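PDB 3VWA: cytoplasmic export protein 1 from Saccharomyces cerevisiae, which takes part in nuclear tRNA export, probably collecting tRNAs from export receptors at the nuclear pore complex and delivering aminoacylated tRNAs to the translation machinery. Local coordinates for residues N125-T130 with F161-R166; S176-P179 with T185-S188; T23-C28 with R168-I173; K63-P68 with F147-C152. One frame throughout, in Å; residues are numbered along the deposited sequence.

Contact 1. Residues N125-T130 with F161-R166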
loop_
_atom_site.group_PDB
_atom_site.type_symbol
_atom_site.label_atom_id
_atom_site.label_comp_id
_atom_site.label_asym_id
_atom_site.label_seq_id
_atom_site.Cartn_x
_atom_site.Cartn_y
_atom_site.Cartn_z
ATOM N N ASN A 125 -8.184 -35.101 -13.316
ATOM C CA ASN A 125 -9.256 -35.932 -13.882
ATOM C C ASN A 125 -9.996 -35.259 -15.039
ATOM O O ASN A 125 -10.784 -35.924 -15.737
ATOM C CB ASN A 125 -10.311 -36.270 -12.804
ATOM C CG ASN A 125 -9.750 -37.105 -11.662
ATOM O OD1 ASN A 125 -8.796 -37.852 -11.834
ATOM N ND2 ASN A 125 -10.334 -36.958 -10.485
ATOM N N PHE A 126 -9.786 -33.954 -15.229
ATOM C CA PHE A 126 -10.487 -33.224 -16.297
ATOM C C PHE A 126 -9.501 -32.853 -17.392
ATOM O O PHE A 126 -8.288 -32.928 -17.186
ATOM C CB PHE A 126 -11.171 -31.955 -15.769
ATOM C CG PHE A 126 -12.300 -32.208 -14.787
ATOM C CD1 PHE A 126 -13.583 -32.485 -15.235
ATOM C CD2 PHE A 126 -12.095 -32.123 -13.416
ATOM C CE1 PHE A 126 -14.630 -32.688 -14.351
ATOM C CE2 PHE A 126 -13.149 -32.324 -12.516
ATOM C CZ PHE A 126 -14.419 -32.605 -12.988
ATOM N N VAL A 127 -10.021 -32.527 -18.579
ATOM C CA VAL A 127 -9.237 -31.843 -19.608
ATOM C C VAL A 127 -9.675 -30.400 -19.560
ATOM O O VAL A 127 -10.877 -30.117 -19.382
ATOM C CB VAL A 127 -9.527 -32.335 -21.040
ATOM C CG1 VAL A 127 -8.453 -31.814 -22.017
ATOM C CG2 VAL A 127 -9.589 -33.842 -21.086
ATOM N N LEU A 128 -8.718 -29.492 -19.724
ATOM C CA LEU A 128 -9.033 -28.066 -19.652
ATOM C C LEU A 128 -9.071 -27.571 -21.059
ATOM O O LEU A 128 -10.088 -27.056 -21.494
ATOM C CB LEU A 128 -8.013 -27.284 -18.809
ATOM C CG LEU A 128 -8.425 -25.982 -18.077
ATOM C CD1 LEU A 128 -7.265 -25.022 -17.866
ATOM C CD2 LEU A 128 -9.643 -25.242 -18.663
ATOM N N GLY A 129 -7.942 -27.711 -21.754
ATOM C CA GLY A 129 -7.874 -27.539 -23.181
ATOM C C GLY A 129 -7.697 -26.139 -23.693
ATOM O O GLY A 129 -7.325 -25.940 -24.873
ATOM N N THR A 130 -7.930 -25.164 -22.813
ATOM C CA THR A 130 -7.994 -23.747 -23.185
ATOM C C THR A 130 -6.836 -22.893 -22.591
ATOM O O THR A 130 -6.895 -21.658 -22.649
ATOM C CB THR A 130 -9.304 -23.142 -22.655
ATOM O OG1 THR A 130 -9.256 -23.195 -21.212
ATOM C CG2 THR A 130 -10.624 -23.898 -23.254
ATOM N N PHE A 161 -12.184 -38.351 -30.225
ATOM C CA PHE A 161 -12.708 -37.866 -31.491
ATOM C C PHE A 161 -13.638 -36.666 -31.254
ATOM O O PHE A 161 -13.479 -35.607 -31.848
ATOM C CB PHE A 161 -13.440 -38.994 -32.235
ATOM C CG PHE A 161 -13.962 -38.585 -33.588
ATOM C CD1 PHE A 161 -15.261 -38.081 -33.729
ATOM C CD2 PHE A 161 -13.149 -38.682 -34.723
ATOM C CE1 PHE A 161 -15.740 -37.685 -34.975
ATOM C CE2 PHE A 161 -13.630 -38.295 -35.976
ATOM C CZ PHE A 161 -14.921 -37.795 -36.098
ATOM N N GLU A 162 -14.587 -36.849 -30.352
ATOM C CA GLU A 162 -15.577 -35.830 -29.996
ATOM C C GLU A 162 -14.887 -34.518 -29.507
ATOM O O GLU A 162 -15.196 -33.405 -29.977
ATOM C CB GLU A 162 -16.503 -36.452 -28.936
ATOM C CG GLU A 162 -17.802 -35.729 -28.656
ATOM C CD GLU A 162 -17.549 -34.485 -27.850
ATOM O OE1 GLU A 162 -16.945 -34.587 -26.756
ATOM O OE2 GLU A 162 -17.919 -33.406 -28.336
ATOM N N PHE A 163 -13.917 -34.677 -28.606
ATOM C CA PHE A 163 -13.208 -33.550 -28.021
ATOM C C PHE A 163 -12.400 -32.756 -29.077
ATOM O O PHE A 163 -12.383 -31.543 -29.074
ATOM C CB PHE A 163 -12.287 -34.050 -26.892
ATOM C CG PHE A 163 -11.408 -32.966 -26.318
ATOM C CD1 PHE A 163 -11.782 -32.277 -25.157
ATOM C CD2 PHE A 163 -10.246 -32.589 -26.969
ATOM C CE1 PHE A 163 -10.993 -31.238 -24.654
ATOM C CE2 PHE A 163 -9.467 -31.556 -26.474
ATOM C CZ PHE A 163 -9.839 -30.892 -25.314
ATOM N N ALA A 164 -11.726 -33.477 -29.959
ATOM C CA ALA A 164 -10.977 -32.879 -31.036
ATOM C C ALA A 164 -11.792 -31.901 -31.911
ATOM O O ALA A 164 -11.244 -30.891 -32.350
ATOM C CB ALA A 164 -10.334 -33.976 -31.877
ATOM N N SER A 165 -13.085 -32.162 -32.144
ATOM C CA SER A 165 -13.910 -31.259 -32.983
ATOM C C SER A 165 -14.214 -29.951 -32.251
ATOM O O SER A 165 -14.027 -28.855 -32.808
ATOM C CB SER A 165 -15.209 -31.931 -33.486
ATOM O OG SER A 165 -15.308 -33.227 -32.950
ATOM N N ARG A 166 -14.648 -30.089 -30.999
ATOM C CA ARG A 166 -14.794 -28.963 -30.101
ATOM C C ARG A 166 -13.490 -28.185 -30.040
ATOM O O ARG A 166 -13.455 -26.987 -30.317
ATOM C CB ARG A 166 -15.240 -29.455 -28.726
ATOM C CG ARG A 166 -16.572 -30.149 -28.824
ATOM C CD ARG A 166 -17.326 -30.281 -27.514
ATOM N NE ARG A 166 -16.942 -31.467 -26.759
ATOM C CZ ARG A 166 -16.210 -31.444 -25.647
ATOM N NH1 ARG A 166 -15.912 -32.589 -25.028
ATOM N NH2 ARG A 166 -15.769 -30.280 -25.142
#
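Val127 and Gly129 meet Phe163 in a small, buried, apolar contact between the end of strand 126-127 and helix 160-174, in the kinase-like domain that precedes the HEAT repeats. The backbones stay well separated, with 9.4 Å between the CA atoms of Gly129 and Phe163, so the ring has to span the gap. It does so because Phe163 CG stands anti to the backbone N (chi1 174°), which sends the ring outward from the helix. Val127 comes from the opposite direction, and its CG1 settles obliquely on the outer corner of the ring, 3.7 Å from Phe163 CZ and equally close to CE1. Gly129 approaches the ring edge near its plane, its CA 4.4 Å from Phe163 CZ. The missing side chain permits this, since a CB here would stand 3.2 Å from Phe163 CZ; the positive phi separately favours glycine.

One turn of the helix carries its own polar clasp. Arg166 grips Glu162 side-on, NE to OE2 at 2.7 Å and NH1 to OE1 at 2.8 Å, with both oxygens using their syn lone pairs and lying almost in the guanidinium plane. Ser153 OG bonds to the same NH1, tying the clasp to strand 153-154. The carboxylate of Asp187 accepts the backbone N-H groups of Leu128 and Gly129, much as the conserved helix F aspartate of protein kinases does for the catalytic loop, which suggests that helix 186-198 is the equivalent of helix F. Directional polar bonds thus fix backbone and helix, while across the contact itself only apolar carbon packing operates.

Contact 2. Residues S176-P179 with T185-S188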
loop_
_atom_site.group_PDB
_atom_site.type_symbol
_atom_site.label_atom_id
_atom_site.label_comp_id
_atom_site.label_asym_id
_atom_site.label_seq_id
_atom_site.Cartn_x
_atom_site.Cartn_y
_atom_site.Cartn_z
ATOM N N SER A 176 -6.541 -18.974 -33.096
ATOM C CA SER A 176 -5.334 -19.410 -32.413
ATOM C C SER A 176 -4.950 -20.818 -32.852
ATOM O O SER A 176 -5.802 -21.601 -33.329
ATOM C CB SER A 176 -5.549 -19.404 -30.891
ATOM O OG SER A 176 -4.399 -19.898 -30.227
ATOM N N GLN A 177 -3.673 -21.127 -32.651
ATOM C CA GLN A 177 -3.120 -22.425 -32.968
ATOM C C GLN A 177 -3.525 -23.525 -31.981
ATOM O O GLN A 177 -3.169 -23.475 -30.815
ATOM C CB GLN A 177 -1.604 -22.323 -32.981
ATOM C CG GLN A 177 -0.931 -23.607 -33.418
ATOM C CD GLN A 177 -0.391 -23.513 -34.826
ATOM O OE1 GLN A 177 0.718 -23.014 -35.046
ATOM N NE2 GLN A 177 -1.170 -23.989 -35.793
ATOM N N LEU A 178 -4.231 -24.536 -32.466
ATOM C CA LEU A 178 -4.572 -25.698 -31.643
ATOM C C LEU A 178 -3.307 -26.464 -31.363
ATOM O O LEU A 178 -2.680 -26.939 -32.298
ATOM C CB LEU A 178 -5.551 -26.598 -32.395
ATOM C CG LEU A 178 -5.967 -27.965 -31.857
ATOM C CD1 LEU A 178 -6.924 -27.840 -30.685
ATOM C CD2 LEU A 178 -6.620 -28.790 -32.964
ATOM N N PRO A 179 -2.922 -26.594 -30.078
ATOM C CA PRO A 179 -1.653 -27.265 -29.731
ATOM C C PRO A 179 -1.634 -28.727 -30.143
ATOM O O PRO A 179 -0.580 -29.248 -30.504
ATOM C CB PRO A 179 -1.573 -27.136 -28.205
ATOM C CG PRO A 179 -2.953 -26.790 -27.760
ATOM C CD PRO A 179 -3.600 -26.044 -28.892
ATOM N N THR A 185 -2.687 -34.855 -23.761
ATOM C CA THR A 185 -1.474 -34.109 -23.902
ATOM C C THR A 185 -1.763 -32.628 -24.197
ATOM O O THR A 185 -0.827 -31.793 -24.215
ATOM C CB THR A 185 -0.652 -34.676 -25.072
ATOM O OG1 THR A 185 -1.475 -34.708 -26.242
ATOM C CG2 THR A 185 -0.089 -36.070 -24.752
ATOM N N ILE A 186 -3.024 -32.290 -24.470
ATOM C CA ILE A 186 -3.329 -30.886 -24.746
ATOM C C ILE A 186 -3.007 -29.951 -23.545
ATOM O O ILE A 186 -2.458 -28.870 -23.737
ATOM C CB ILE A 186 -4.748 -30.649 -25.328
ATOM C CG1 ILE A 186 -4.815 -29.276 -26.003
ATOM C CG2 ILE A 186 -5.854 -30.823 -24.277
ATOM C CD1 ILE A 186 -6.138 -28.986 -26.694
ATOM N N ASP A 187 -3.296 -30.378 -22.326
ATOM C CA ASP A 187 -3.013 -29.501 -21.176
ATOM C C ASP A 187 -1.513 -29.288 -20.891
ATOM O O ASP A 187 -1.087 -28.149 -20.693
ATOM C CB ASP A 187 -3.776 -29.952 -19.948
ATOM C CG ASP A 187 -5.281 -29.743 -20.093
ATOM O OD1 ASP A 187 -5.708 -28.827 -20.860
ATOM O OD2 ASP A 187 -6.038 -30.500 -19.432
ATOM N N SER A 188 -0.723 -30.378 -20.875
ATOM C CA SER A 188 0.738 -30.296 -20.801
ATOM C C SER A 188 1.328 -29.368 -21.843
ATOM O O SER A 188 2.261 -28.606 -21.547
ATOM C CB SER A 188 1.360 -31.672 -21.009
ATOM O OG SER A 188 1.382 -32.358 -19.799
#
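Pro179 presses its ring carbon CG against Ile186 at the start of helix 186-198, and this is the tight part of the contact: Pro179 CG lies 3.6 Å from Ile186 CG1 and 4.0 Å from Ile186 CD1. The two side chains cross obliquely. The approach is possible because the chain returns close to itself here, the CA atoms of Pro179 and Ile186 being 6.4 Å apart, and because Ile186 holds an extended branch, with CG1 opposite the backbone N (chi1 -161°) and CD1 continuing in the same zigzag (chi2 176°). The end of that branch also reaches Leu178, but more loosely, with 4.2 Å between Leu178 CD1 and Ile186 CD1.

Packing thins toward the beginning of the loop. Ser176 and Gln177 are solvent-exposed, and Leu178 and Pro179 remain partly so, whereas Ile186 is buried; the contact therefore runs from an open loop into the domain interior. In the kinase-like domain this loop joins helix 160-174 to helix 186-198, probably the equivalent of the run from the activation segment into helix F.

Pro179 and Leu178 also lean on Tyr171 of helix 160-174, and Ile186 faces Val127 of strand 126-127, so the loop residues are held between two consecutive helices with the strand beyond Ile186.

Contact 3. Residues T23-C28 with R168-I173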
loop_
_atom_site.group_PDB
_atom_site.type_symbol
_atom_site.label_atom_id
_atom_site.label_comp_id
_atom_site.label_asym_id
_atom_site.label_seq_id
_atom_site.Cartn_x
_atom_site.Cartn_y
_atom_site.Cartn_z
ATOM N N THR A 23 -12.543 -10.549 -25.166
ATOM C CA THR A 23 -11.954 -11.687 -25.858
ATOM C C THR A 23 -12.975 -12.057 -26.919
ATOM O O THR A 23 -14.019 -11.439 -26.986
ATOM C CB THR A 23 -11.608 -12.788 -24.822
ATOM O OG1 THR A 23 -10.254 -12.594 -24.413
ATOM C CG2 THR A 23 -11.773 -14.178 -25.326
ATOM N N ALA A 24 -12.675 -13.010 -27.784
ATOM C CA ALA A 24 -13.640 -13.385 -28.793
ATOM C C ALA A 24 -14.882 -14.011 -28.166
ATOM O O ALA A 24 -15.949 -13.978 -28.788
ATOM C CB ALA A 24 -13.021 -14.342 -29.800
ATOM N N LEU A 25 -14.753 -14.607 -26.969
ATOM C CA LEU A 25 -15.908 -15.288 -26.348
ATOM C C LEU A 25 -16.606 -14.571 -25.176
ATOM O O LEU A 25 -17.736 -14.921 -24.827
ATOM C CB LEU A 25 -15.535 -16.677 -25.909
ATOM C CG LEU A 25 -15.167 -17.514 -27.102
ATOM C CD1 LEU A 25 -14.582 -18.788 -26.584
ATOM C CD2 LEU A 25 -16.355 -17.791 -28.022
ATOM N N TRP A 26 -15.923 -13.599 -24.575
ATOM C CA TRP A 26 -16.354 -12.970 -23.335
ATOM C C TRP A 26 -15.939 -11.535 -23.280
ATOM O O TRP A 26 -14.838 -11.165 -23.739
ATOM C CB TRP A 26 -15.732 -13.664 -22.101
ATOM C CG TRP A 26 -16.077 -15.114 -22.033
ATOM C CD1 TRP A 26 -15.361 -16.192 -22.542
ATOM C CD2 TRP A 26 -17.268 -15.712 -21.437
ATOM N NE1 TRP A 26 -16.037 -17.365 -22.313
ATOM C CE2 TRP A 26 -17.163 -17.146 -21.663
ATOM C CE3 TRP A 26 -18.388 -15.210 -20.775
ATOM C CZ2 TRP A 26 -18.140 -18.024 -21.238
ATOM C CZ3 TRP A 26 -19.345 -16.113 -20.327
ATOM C CH2 TRP A 26 -19.220 -17.485 -20.567
ATOM N N GLN A 27 -16.801 -10.727 -22.671
ATOM C CA GLN A 27 -16.393 -9.427 -22.105
ATOM C C GLN A 27 -16.264 -9.550 -20.596
ATOM O O GLN A 27 -17.051 -10.246 -19.945
ATOM C CB GLN A 27 -17.415 -8.351 -22.416
ATOM C CG GLN A 27 -17.393 -7.947 -23.871
ATOM C CD GLN A 27 -18.530 -7.017 -24.174
ATOM O OE1 GLN A 27 -19.710 -7.378 -24.017
ATOM N NE2 GLN A 27 -18.196 -5.798 -24.592
ATOM N N CYS A 28 -15.288 -8.870 -20.033
ATOM C CA CYS A 28 -15.077 -8.975 -18.606
ATOM C C CYS A 28 -15.270 -7.600 -17.970
ATOM O O CYS A 28 -14.568 -6.643 -18.318
ATOM C CB CYS A 28 -13.702 -9.570 -18.331
ATOM S SG CYS A 28 -13.102 -9.405 -16.641
ATOM N N ARG A 168 -10.972 -28.086 -32.103
ATOM C CA ARG A 168 -10.843 -27.404 -33.384
ATOM C C ARG A 168 -11.776 -26.174 -33.501
ATOM O O ARG A 168 -11.341 -25.083 -33.857
ATOM C CB ARG A 168 -11.072 -28.391 -34.541
ATOM N N SER A 169 -13.050 -26.323 -33.162
ATOM C CA SER A 169 -13.952 -25.166 -33.337
ATOM C C SER A 169 -13.528 -24.023 -32.375
ATOM O O SER A 169 -13.420 -22.853 -32.784
ATOM C CB SER A 169 -15.426 -25.583 -33.167
ATOM O OG SER A 169 -15.752 -25.828 -31.808
ATOM N N TYR A 170 -13.227 -24.384 -31.123
ATOM C CA TYR A 170 -12.732 -23.419 -30.129
ATOM C C TYR A 170 -11.523 -22.619 -30.632
ATOM O O TYR A 170 -11.544 -21.398 -30.674
ATOM C CB TYR A 170 -12.410 -24.133 -28.810
ATOM C CG TYR A 170 -11.739 -23.238 -27.813
ATOM C CD1 TYR A 170 -12.482 -22.377 -27.004
ATOM C CD2 TYR A 170 -10.343 -23.198 -27.714
ATOM C CE1 TYR A 170 -11.855 -21.524 -26.096
ATOM C CE2 TYR A 170 -9.702 -22.341 -26.817
ATOM C CZ TYR A 170 -10.461 -21.511 -26.009
ATOM O OH TYR A 170 -9.827 -20.676 -25.127
ATOM N N TYR A 171 -10.478 -23.322 -31.032
ATOM C CA TYR A 171 -9.264 -22.681 -31.549
ATOM C C TYR A 171 -9.476 -21.887 -32.831
ATOM O O TYR A 171 -8.830 -20.875 -33.029
ATOM C CB TYR A 171 -8.135 -23.711 -31.688
ATOM C CG TYR A 171 -7.495 -23.943 -30.352
ATOM C CD1 TYR A 171 -6.458 -23.120 -29.906
ATOM C CD2 TYR A 171 -7.980 -24.915 -29.502
ATOM C CE1 TYR A 171 -5.879 -23.311 -28.661
ATOM C CE2 TYR A 171 -7.416 -25.119 -28.248
ATOM C CZ TYR A 171 -6.373 -24.313 -27.841
ATOM O OH TYR A 171 -5.832 -24.505 -26.613
ATOM N N ASN A 172 -10.410 -22.334 -33.676
ATOM C CA ASN A 172 -10.813 -21.574 -34.862
ATOM C C ASN A 172 -11.526 -20.267 -34.514
ATOM O O ASN A 172 -11.307 -19.236 -35.170
ATOM C CB ASN A 172 -11.695 -22.423 -35.787
ATOM N N ILE A 173 -12.388 -20.320 -33.491
ATOM C CA ILE A 173 -13.101 -19.140 -33.034
ATOM C C ILE A 173 -12.076 -18.160 -32.485
ATOM O O ILE A 173 -12.046 -16.999 -32.879
ATOM C CB ILE A 173 -14.191 -19.497 -31.980
ATOM C CG1 ILE A 173 -15.431 -20.050 -32.695
ATOM C CG2 ILE A 173 -14.520 -18.291 -31.098
ATOM C CD1 ILE A 173 -16.111 -21.203 -31.979
#
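Ala24 and Ile173 mark the closest backbone approach, 7.2 Å between their CA atoms, where a tight hairpin turn reaches the last turns of helix 160-174. The turn joins strands 21-22 and 26-33 and is flanked by the hairpin's backbone hydrogen bond from Thr23 N to Trp26 O, 2.8 Å long; Ala24 and Leu25, its two central residues, have backbone angles near those of a type I turn. On the other side the helix is regular, with Ile173 N bonded to Ser169 O.

Both corner residues direct their side chains at the helix. Leu25 forks over it: CD2 packs 3.6 Å from Ile173 CG2, and CD1 lies 3.9 Å from Tyr170 CE1, approaching the ring obliquely. Leu25 and Ile173 cross at about a right angle, and the methyl used by Ile173 is the branch opposite its backbone N. Ala24, which is exposed, adds a looser touch, its CB 4.4 Å from Ile173 CG2. Leu54 of helix 52-64 also packs on Ile173.

By strand order the turn probably takes the place of the glycine-rich loop of protein kinases. The contact is carried by aliphatic and ring carbons, with no polar bond between the segments, which implies that hairpin turn and helix are joined by fit of shape and not by directional bonds.

Contact 4. Residues K63-P68 with F147-C152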
loop_
_atom_site.group_PDB
_atom_site.type_symbol
_atom_site.label_atom_id
_atom_site.label_comp_id
_atom_site.label_asym_id
_atom_site.label_seq_id
_atom_site.Cartn_x
_atom_site.Cartn_y
_atom_site.Cartn_z
ATOM N N LYS A 63 -20.749 -23.804 -12.836
ATOM C CA LYS A 63 -21.739 -24.181 -11.836
ATOM C C LYS A 63 -21.285 -25.386 -11.039
ATOM O O LYS A 63 -21.420 -25.399 -9.830
ATOM C CB LYS A 63 -23.123 -24.453 -12.467
ATOM C CG LYS A 63 -24.119 -23.295 -12.405
ATOM C CD LYS A 63 -25.559 -23.775 -12.664
ATOM C CE LYS A 63 -26.233 -24.253 -11.372
ATOM N NZ LYS A 63 -27.488 -25.046 -11.604
ATOM N N ILE A 64 -20.721 -26.383 -11.703
ATOM C CA ILE A 64 -20.463 -27.659 -11.024
ATOM C C ILE A 64 -19.049 -27.876 -10.499
ATOM O O ILE A 64 -18.842 -28.731 -9.628
ATOM C CB ILE A 64 -20.820 -28.867 -11.922
ATOM C CG1 ILE A 64 -20.084 -28.760 -13.267
ATOM C CG2 ILE A 64 -22.335 -28.973 -12.097
ATOM C CD1 ILE A 64 -19.966 -30.084 -13.980
ATOM N N LEU A 65 -18.059 -27.183 -11.057
ATOM C CA LEU A 65 -16.680 -27.479 -10.635
ATOM C C LEU A 65 -16.258 -26.655 -9.413
ATOM O O LEU A 65 -16.381 -25.433 -9.416
ATOM C CB LEU A 65 -15.685 -27.288 -11.777
ATOM C CG LEU A 65 -15.815 -28.066 -13.075
ATOM C CD1 LEU A 65 -14.637 -27.692 -13.968
ATOM C CD2 LEU A 65 -15.864 -29.557 -12.836
ATOM N N LYS A 66 -15.808 -27.337 -8.368
ATOM C CA LYS A 66 -15.400 -26.702 -7.115
ATOM C C LYS A 66 -13.915 -26.940 -6.980
ATOM O O LYS A 66 -13.468 -27.862 -6.272
ATOM C CB LYS A 66 -16.112 -27.330 -5.900
ATOM C CG LYS A 66 -17.335 -26.563 -5.412
ATOM C CD LYS A 66 -18.572 -26.975 -6.185
ATOM C CE LYS A 66 -19.770 -26.133 -5.780
ATOM N NZ LYS A 66 -20.588 -25.831 -6.984
ATOM N N ILE A 67 -13.145 -26.127 -7.684
ATOM C CA ILE A 67 -11.725 -26.400 -7.789
ATOM C C ILE A 67 -11.033 -25.163 -7.244
ATOM O O ILE A 67 -11.201 -24.058 -7.762
ATOM C CB ILE A 67 -11.316 -26.746 -9.241
ATOM C CG1 ILE A 67 -12.271 -27.771 -9.847
ATOM C CG2 ILE A 67 -9.852 -27.192 -9.334
ATOM C CD1 ILE A 67 -11.847 -29.211 -9.681
ATOM N N PRO A 68 -10.329 -25.331 -6.126
ATOM C CA PRO A 68 -9.524 -24.245 -5.639
ATOM C C PRO A 68 -8.522 -23.903 -6.759
ATOM O O PRO A 68 -7.846 -24.800 -7.306
ATOM C CB PRO A 68 -8.774 -24.878 -4.453
ATOM C CG PRO A 68 -9.595 -26.073 -4.053
ATOM C CD PRO A 68 -10.269 -26.544 -5.277
ATOM N N PHE A 147 -9.440 -19.081 -15.605
ATOM C CA PHE A 147 -10.717 -18.927 -16.207
ATOM C C PHE A 147 -10.774 -19.678 -17.536
ATOM O O PHE A 147 -9.741 -19.953 -18.157
ATOM C CB PHE A 147 -10.998 -17.461 -16.442
ATOM C CG PHE A 147 -12.254 -17.220 -17.190
ATOM C CD1 PHE A 147 -13.497 -17.332 -16.539
ATOM C CD2 PHE A 147 -12.218 -16.928 -18.571
ATOM C CE1 PHE A 147 -14.689 -17.116 -17.233
ATOM C CE2 PHE A 147 -13.409 -16.716 -19.269
ATOM C CZ PHE A 147 -14.642 -16.822 -18.596
ATOM N N GLY A 148 -11.987 -19.991 -17.989
ATOM C CA GLY A 148 -12.147 -20.504 -19.351
ATOM C C GLY A 148 -12.380 -21.988 -19.434
ATOM O O GLY A 148 -11.482 -22.794 -19.753
ATOM N N LEU A 149 -13.642 -22.329 -19.270
ATOM C CA LEU A 149 -14.058 -23.685 -19.043
ATOM C C LEU A 149 -14.834 -24.185 -20.295
ATOM O O LEU A 149 -15.492 -25.239 -20.274
ATOM C CB LEU A 149 -14.913 -23.621 -17.780
ATOM C CG LEU A 149 -14.419 -24.201 -16.438
ATOM C CD1 LEU A 149 -12.902 -24.447 -16.301
ATOM C CD2 LEU A 149 -14.995 -23.412 -15.265
ATOM N N GLU A 150 -14.705 -23.444 -21.401
ATOM C CA GLU A 150 -15.414 -23.765 -22.672
ATOM C C GLU A 150 -15.280 -25.210 -23.153
ATOM O O GLU A 150 -16.251 -25.817 -23.631
ATOM C CB GLU A 150 -14.979 -22.838 -23.811
ATOM C CG GLU A 150 -15.278 -21.369 -23.561
ATOM C CD GLU A 150 -14.249 -20.669 -22.696
ATOM O OE1 GLU A 150 -13.250 -21.293 -22.302
ATOM O OE2 GLU A 150 -14.426 -19.464 -22.421
ATOM N N LEU A 151 -14.076 -25.757 -23.032
ATOM C CA LEU A 151 -13.778 -27.086 -23.553
ATOM C C LEU A 151 -13.747 -28.132 -22.435
ATOM O O LEU A 151 -13.581 -29.308 -22.678
ATOM C CB LEU A 151 -12.417 -27.039 -24.270
ATOM C CG LEU A 151 -12.361 -26.309 -25.619
ATOM C CD1 LEU A 151 -10.983 -26.532 -26.230
ATOM C CD2 LEU A 151 -13.420 -26.842 -26.568
ATOM N N CYS A 152 -13.886 -27.684 -21.200
ATOM C CA CYS A 152 -13.633 -28.532 -20.058
ATOM C C CYS A 152 -14.598 -29.714 -19.973
ATOM O O CYS A 152 -15.835 -29.556 -20.014
ATOM C CB CYS A 152 -13.748 -27.706 -18.785
ATOM S SG CYS A 152 -13.403 -28.673 -17.312
#
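Beside the contact of Leu65 with Leu149 and Cys152 lies the ring of Phe147: Phe43 stacks on it, and its CE2 edge points at the ring of Trp26 in a T-shaped pair. Within the kinase-like domain the contact joins the exit of helix 52-64, which by its place after strand 39-45 probably corresponds to helix C, to the loop whose Phe147 and Gly148 probably stand where the Phe-Gly of the kinase DFG motif stands, with the motif's aspartate position taken by a leucine. That loop contains a type I beta turn from Leu149 to Cys152, closed by Cys152 N bonding to Leu149 O at 3.1 Å.

Leu65 is the first residue to leave helical geometry and points its side chain at the turn. Its CG stands opposite the carbonyl carbon (chi1 -59°) and the chain continues extended, bringing CD1 forward as the touching methyl. The two ends of the turn receive it: Leu149 CG lies at 4.3 Å from Leu65 CD1, a loose approach, and the Cys152 sulfur is nearer. Leu149 itself adopts an unusual rotamer, chi1 -109°, off the staggered positions.

Polar bonds hold the turn to its surroundings. Asn57 ND2, from the same helix 52-64, donates to the carbonyl oxygens of Glu150 and Cys152, and Glu150 OE2 accepts from Trp26 NE1. All three residues that touch are buried, and the other leucine methyl, Leu65 CD2, sits over the Phe126 ring, offset toward CZ. The closest atoms across the contact are Leu65 CD1 and Cys152 SG, 3.7 Å apart, with SG swung opposite its own backbone N.

In the fold
All four contacts lie in the N-terminal kinase-like domain, away from the HEAT repeats, with centres between about 10 Å (contacts 1 and 2) and about 18 Å (contacts 2 and 4) apart. Helix 160-174 serves contacts 1 and 3; helix 186-198 of contact 2 follows it. Along the chain, contacts 1 and 4 are nested within the loop closed by contact 3 and cross each other; contact 2 comes last. Hydrogen bonds join neighbours: Asp187 to the backbone of Leu128 and Gly129 (1 and 2), Gly129 O to Tyr171 OH (1 and 3), Thr130 OG1 to Gly148 O (1 and 4). Contacts 3 and 4 tie the N-terminal sheet and helix 52-64 to later elements, probably across the two kinase-like lobes; contacts 1 and 2 lie among those later elements.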